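Local coordinates for alpha-l-arabinofuranosidase domain protein (Thermotoga maritima, PDB 4ATW) that probably hydrolyses terminal alpha-L-arabinofuranoside linkages, as a thermostable alpha-L-arabinofuranosidase releasing L-arabinose from arabinose-containing sugars, at residues Val247-Leu252 and Met382-Glu387; Thr370-Gly375 and Val386-Phe391. All blocks are in the same frame, centred on the assembly; numbering follows the deposited sequence.

Interaction 1 (Val247-Leu252 and Met382-Glu387); sequences VSTVYL and MPFSVE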
loop_
_atom_site.group_PDB
_atom_site.type_symbol
_atom_site.label_atom_id
_atom_site.label_comp_id
_atom_site.label_asym_id
_atom_site.label_seq_id
_atom_site.Cartn_x
_atom_site.Cartn_y
_atom_site.Cartn_z
ATOM N N VAL A 247 3.913 -1.919 17.144
ATOM C CA VAL A 247 4.342 -3.030 16.295
ATOM C C VAL A 247 3.429 -4.232 16.398
ATOM O O VAL A 247 3.145 -4.857 15.399
ATOM C CB VAL A 247 5.792 -3.520 16.587
ATOM C CG1 VAL A 247 6.770 -2.426 16.300
ATOM C CG2 VAL A 247 5.913 -3.987 18.017
ATOM N N SER A 248 2.955 -4.547 17.593
ATOM C CA SER A 248 2.105 -5.717 17.759
ATOM C C SER A 248 0.796 -5.725 16.954
ATOM O O SER A 248 0.183 -6.786 16.771
ATOM C CB SER A 248 1.776 -5.932 19.239
ATOM O OG SER A 248 0.797 -5.014 19.704
ATOM N N THR A 249 0.372 -4.565 16.459
ATOM C CA THR A 249 -0.856 -4.525 15.710
ATOM C C THR A 249 -0.674 -5.105 14.333
ATOM O O THR A 249 -1.611 -5.093 13.535
ATOM C CB THR A 249 -1.405 -3.106 15.536
ATOM O OG1 THR A 249 -0.384 -2.278 14.987
ATOM C CG2 THR A 249 -1.897 -2.543 16.853
ATOM N N VAL A 250 0.518 -5.579 14.003
ATOM C CA VAL A 250 0.696 -6.180 12.674
ATOM C C VAL A 250 0.040 -7.551 12.782
ATOM O O VAL A 250 -0.428 -8.119 11.807
ATOM C CB VAL A 250 2.211 -6.278 12.258
ATOM C CG1 VAL A 250 3.007 -6.785 13.387
ATOM C CG2 VAL A 250 2.405 -7.186 11.078
ATOM N N TYR A 251 -0.049 -8.058 13.999
ATOM C CA TYR A 251 -0.677 -9.339 14.162
ATOM C C TYR A 251 -2.166 -9.201 14.388
ATOM O O TYR A 251 -2.901 -10.175 14.315
ATOM C CB TYR A 251 0.057 -10.141 15.231
ATOM C CG TYR A 251 1.441 -10.495 14.694
ATOM C CD1 TYR A 251 1.624 -11.585 13.819
ATOM C CD2 TYR A 251 2.542 -9.656 14.928
ATOM C CE1 TYR A 251 2.860 -11.819 13.190
ATOM C CE2 TYR A 251 3.779 -9.879 14.296
ATOM C CZ TYR A 251 3.924 -10.958 13.430
ATOM O OH TYR A 251 5.113 -11.150 12.778
ATOM N N LEU A 252 -2.612 -7.974 14.632
ATOM C CA LEU A 252 -4.036 -7.701 14.767
ATOM C C LEU A 252 -4.513 -7.645 13.313
ATOM O O LEU A 252 -5.479 -8.289 12.941
ATOM C CB LEU A 252 -4.273 -6.352 15.450
ATOM C CG LEU A 252 -5.690 -5.906 15.817
ATOM C CD1 LEU A 252 -5.641 -4.538 16.443
ATOM C CD2 LEU A 252 -6.538 -5.857 14.588
ATOM N N MET A 382 -8.692 3.885 20.044
ATOM C CA MET A 382 -9.553 2.709 20.025
ATOM C C MET A 382 -8.855 1.534 20.701
ATOM O O MET A 382 -7.711 1.214 20.380
ATOM C CB MET A 382 -9.931 2.343 18.588
ATOM C CG MET A 382 -10.899 1.175 18.480
ATOM S SD MET A 382 -10.972 0.485 16.817
ATOM C CE MET A 382 -12.181 -0.818 17.043
ATOM N N PRO A 383 -9.546 0.895 21.640
ATOM C CA PRO A 383 -8.960 -0.222 22.391
ATOM C C PRO A 383 -8.848 -1.454 21.535
ATOM O O PRO A 383 -9.707 -1.684 20.707
ATOM C CB PRO A 383 -9.934 -0.413 23.538
ATOM C CG PRO A 383 -11.228 -0.096 22.910
ATOM C CD PRO A 383 -10.924 1.153 22.090
ATOM N N PHE A 384 -7.785 -2.232 21.727
ATOM C CA PHE A 384 -7.528 -3.466 20.949
ATOM C C PHE A 384 -6.660 -4.408 21.745
ATOM O O PHE A 384 -6.021 -4.012 22.742
ATOM C CB PHE A 384 -6.760 -3.167 19.675
ATOM C CG PHE A 384 -5.257 -3.079 19.880
ATOM C CD1 PHE A 384 -4.470 -4.230 19.874
ATOM C CD2 PHE A 384 -4.634 -1.838 20.063
ATOM C CE1 PHE A 384 -3.105 -4.144 20.042
ATOM C CE2 PHE A 384 -3.268 -1.743 20.231
ATOM C CZ PHE A 384 -2.498 -2.891 20.220
ATOM N N SER A 385 -6.600 -5.650 21.283
ATOM C CA SER A 385 -5.775 -6.637 21.973
ATOM C C SER A 385 -5.274 -7.724 21.052
ATOM O O SER A 385 -6.012 -8.190 20.204
ATOM C CB SER A 385 -6.560 -7.282 23.098
ATOM O OG SER A 385 -7.658 -7.961 22.561
ATOM N N VAL A 386 -4.020 -8.128 21.225
ATOM C CA VAL A 386 -3.462 -9.168 20.381
ATOM C C VAL A 386 -3.040 -10.323 21.247
ATOM O O VAL A 386 -2.622 -10.118 22.397
ATOM C CB VAL A 386 -2.253 -8.675 19.612
ATOM C CG1 VAL A 386 -1.663 -9.818 18.800
ATOM C CG2 VAL A 386 -2.660 -7.529 18.718
ATOM N N GLU A 387 -3.163 -11.533 20.707
ATOM C CA GLU A 387 -2.791 -12.718 21.456
ATOM C C GLU A 387 -1.696 -13.534 20.803
ATOM O O GLU A 387 -1.823 -13.953 19.665
ATOM C CB GLU A 387 -3.992 -13.616 21.675
ATOM C CG GLU A 387 -4.619 -13.485 23.041
ATOM C CD GLU A 387 -5.604 -14.608 23.303
ATOM O OE1 GLU A 387 -6.572 -14.738 22.513
ATOM O OE2 GLU A 387 -5.405 -15.364 24.287
#
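The backbones come closest at Leu252 and Val386, whose CA atoms lie 5.8 Å apart where a type I turn from Val247 to Val250 and the first turn of helix 250-265 meet strand 383-398. On the strand, Phe384 and Val386 both point toward the turn, as alternate residues of an extended chain do, while Ser385 between them faces the other way. The Phe384 ring takes a methyl group over one face: Thr249 CG2 stands 3.8 Å from its centroid, 25° off the ring normal, a CH-pi contact displaced toward the rim at CZ. Thr249 holds this methyl anti to its own carbonyl carbon, which leaves OG1 (chi1 53°) to hydrogen-bond with the carbonyl O of Thr246 and the hydroxyl of Thr238. At the ring's edge lies Ser248 OG, 4.0 Å from Phe384 CZ and itself bonded to the carbonyl of Tyr244.

The setting is a domain junction: the turn follows the sixth strand of the (beta/alpha)8 barrel, whereas strand 383-398 belongs to the C-terminal beta domain. Leu252 approaches Phe384 obliquely, its CD1 lying 3.6 Å from Phe384 CD1. Val386 divides its two methyls between neighbours. CG2 reaches Ser248 O at 3.5 Å and Leu252 CB at 3.8 Å, and CG1 rests 4.0 Å from Tyr251 CB, beyond which the phenol leads away to bond with Asp393.

Interaction 2 (Thr370-Gly375 and Val386-Phe391); sequences TYNIEG and VENAPF
Backbone bonding ties Ile373 to Val386 as an antiparallel hydrogen-bonded pair: Ile373 N gives a nearly straight bond (168°) to Val386 O at 3.0 Å, and Val386 N returns one to Ile373 O at 3.1 Å. Further along, Ala389 N donates to Tyr371 O at 2.7 Å, whereas the return bond from Tyr371 N is weak and doubtful. Between these pairs a single residue, Asn372, faces two, Glu387 and Asn388, where the chain turns a corner.

A side chain serves this corner. Asn388 N donates to Asn372 OD1 at 3.1 Å, coming from above the amide's carbonyl plane, and the two asparagine side chains lie alongside each other, pointing the same way. Both strands form one beta hairpin of the C-terminal domain, with Asn372 on its exposed face and Tyr371, Ile373 and Ala389 on the face turned to the barrel's helices.

On that inner face the packing is largely aromatic. With CG set between its backbone N and carbonyl carbon (chi1 57°), the Tyr371 ring lies over Ala389, whose CB is 3.8 Å from the ring centroid in a CH-pi contact. Phe391 meets the same ring obliquely, centroids 4.6 Å apart and planes at 38°, and makes a cation-pi contact with Arg413. A serine in place of Tyr371 would probably leave Ala389 CB without its ring cover and open a gap beside Phe391. An aliphatic contact adds to this: Ile373 CG2 reaches Val386 CB at 3.7 Å.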
loop_
_atom_site.group_PDB
_atom_site.type_symbol
_atom_site.label_atom_id
_atom_site.label_comp_id
_atom_site.label_asym_id
_atom_site.label_seq_id
_atom_site.Cartn_x
_atom_site.Cartn_y
_atom_site.Cartn_z
ATOM N N THR A 370 6.425 -15.537 22.127
ATOM C CA THR A 370 5.332 -14.654 21.672
ATOM C C THR A 370 4.997 -13.949 22.986
ATOM O O THR A 370 5.666 -14.124 23.995
ATOM C CB THR A 370 4.215 -15.742 21.454
ATOM O OG1 THR A 370 3.706 -16.166 22.726
ATOM C CG2 THR A 370 4.740 -16.952 20.679
ATOM N N TYR A 371 3.942 -13.141 22.945
ATOM C CA TYR A 371 3.448 -12.378 24.091
ATOM C C TYR A 371 2.011 -11.988 23.824
ATOM O O TYR A 371 1.464 -12.198 22.737
ATOM C CB TYR A 371 4.273 -11.093 24.324
ATOM C CG TYR A 371 4.356 -10.127 23.148
ATOM C CD1 TYR A 371 5.023 -10.484 21.969
ATOM C CD2 TYR A 371 3.764 -8.864 23.206
ATOM C CE1 TYR A 371 5.103 -9.619 20.875
ATOM C CE2 TYR A 371 3.839 -7.974 22.095
ATOM C CZ TYR A 371 4.519 -8.379 20.937
ATOM O OH TYR A 371 4.645 -7.574 19.831
ATOM N N ASN A 372 1.391 -11.423 24.836
ATOM C CA ASN A 372 0.030 -10.957 24.694
ATOM C C ASN A 372 0.073 -9.448 24.950
ATOM O O ASN A 372 0.948 -8.942 25.654
ATOM C CB ASN A 372 -0.878 -11.647 25.708
ATOM C CG ASN A 372 -0.993 -13.127 25.469
ATOM O OD1 ASN A 372 -1.511 -13.570 24.453
ATOM N ND2 ASN A 372 -0.507 -13.904 26.411
ATOM N N ILE A 373 -0.853 -8.711 24.369
ATOM C CA ILE A 373 -0.829 -7.296 24.607
ATOM C C ILE A 373 -2.225 -6.680 24.567
ATOM O O ILE A 373 -3.208 -7.305 24.118
ATOM C CB ILE A 373 0.091 -6.617 23.609
ATOM C CG1 ILE A 373 0.292 -5.161 24.008
ATOM C CG2 ILE A 373 -0.480 -6.729 22.222
ATOM C CD1 ILE A 373 1.350 -4.458 23.144
ATOM N N GLU A 374 -2.300 -5.459 25.087
ATOM C CA GLU A 374 -3.535 -4.710 25.140
ATOM C C GLU A 374 -3.086 -3.278 24.992
ATOM O O GLU A 374 -2.158 -2.838 25.677
ATOM C CB GLU A 374 -4.194 -4.909 26.488
ATOM C CG GLU A 374 -5.688 -4.832 26.457
ATOM C CD GLU A 374 -6.320 -6.052 27.116
ATOM O OE1 GLU A 374 -6.217 -7.148 26.543
ATOM O OE2 GLU A 374 -6.910 -5.932 28.209
ATOM N N GLY A 375 -3.715 -2.559 24.076
ATOM C CA GLY A 375 -3.335 -1.178 23.872
ATOM C C GLY A 375 -4.352 -0.414 23.067
ATOM O O GLY A 375 -5.470 -0.873 22.873
ATOM N N VAL A 386 -4.020 -8.128 21.225
ATOM C CA VAL A 386 -3.462 -9.168 20.381
ATOM C C VAL A 386 -3.040 -10.323 21.247
ATOM O O VAL A 386 -2.622 -10.118 22.397
ATOM C CB VAL A 386 -2.253 -8.675 19.612
ATOM C CG1 VAL A 386 -1.663 -9.818 18.800
ATOM C CG2 VAL A 386 -2.660 -7.529 18.718
ATOM N N GLU A 387 -3.163 -11.533 20.707
ATOM C CA GLU A 387 -2.791 -12.718 21.456
ATOM C C GLU A 387 -1.696 -13.534 20.803
ATOM O O GLU A 387 -1.823 -13.953 19.665
ATOM C CB GLU A 387 -3.992 -13.616 21.675
ATOM C CG GLU A 387 -4.619 -13.485 23.041
ATOM C CD GLU A 387 -5.604 -14.608 23.303
ATOM O OE1 GLU A 387 -6.572 -14.738 22.513
ATOM O OE2 GLU A 387 -5.405 -15.364 24.287
ATOM N N ASN A 388 -0.613 -13.745 21.539
ATOM C CA ASN A 388 0.494 -14.527 21.065
ATOM C C ASN A 388 1.181 -13.937 19.885
ATOM O O ASN A 388 1.385 -14.606 18.878
ATOM C CB ASN A 388 0.006 -15.924 20.767
ATOM C CG ASN A 388 -0.402 -16.647 22.022
ATOM O OD1 ASN A 388 -0.931 -17.743 21.960
ATOM N ND2 ASN A 388 -0.139 -16.038 23.180
ATOM N N ALA A 389 1.554 -12.677 20.035
ATOM C CA ALA A 389 2.247 -11.961 18.989
ATOM C C ALA A 389 3.713 -12.401 19.035
ATOM O O ALA A 389 4.342 -12.328 20.090
ATOM C CB ALA A 389 2.135 -10.475 19.249
ATOM N N PRO A 390 4.277 -12.871 17.904
ATOM C CA PRO A 390 5.685 -13.290 17.949
ATOM C C PRO A 390 6.691 -12.143 18.138
ATOM O O PRO A 390 6.464 -11.014 17.717
ATOM C CB PRO A 390 5.877 -14.035 16.613
ATOM C CG PRO A 390 4.958 -13.322 15.707
ATOM C CD PRO A 390 3.696 -13.150 16.581
ATOM N N PHE A 391 7.799 -12.447 18.800
ATOM C CA PHE A 391 8.857 -11.474 19.016
ATOM C C PHE A 391 9.740 -11.517 17.784
ATOM O O PHE A 391 10.487 -10.570 17.498
ATOM C CB PHE A 391 9.691 -11.854 20.227
ATOM C CG PHE A 391 9.181 -11.293 21.514
ATOM C CD1 PHE A 391 9.415 -9.957 21.824
ATOM C CD2 PHE A 391 8.452 -12.091 22.412
ATOM C CE1 PHE A 391 8.936 -9.412 23.005
ATOM C CE2 PHE A 391 7.961 -11.553 23.607
ATOM C CZ PHE A 391 8.206 -10.206 23.902
#

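In the fold
The two interactions illustrate how one strand can serve both a hairpin and a domain interface. Their centres are about 7 Å apart and they share Val386 and Glu387 on strand 383-398. Along the chain, residues 247-252 come first, from the barrel, followed a little over a hundred residues later by the hairpin of strands 360-376 and 383-398. Interaction 2 joins the hairpin's strands to each other; interaction 1 sets its inner face on the start of helix 250-265. They touch directly: Ser248 packs on Ile373 and Tyr371, and Tyr251 on Pro390. The beta domain is thereby seated against the barrel's periphery, on one side of the molecule.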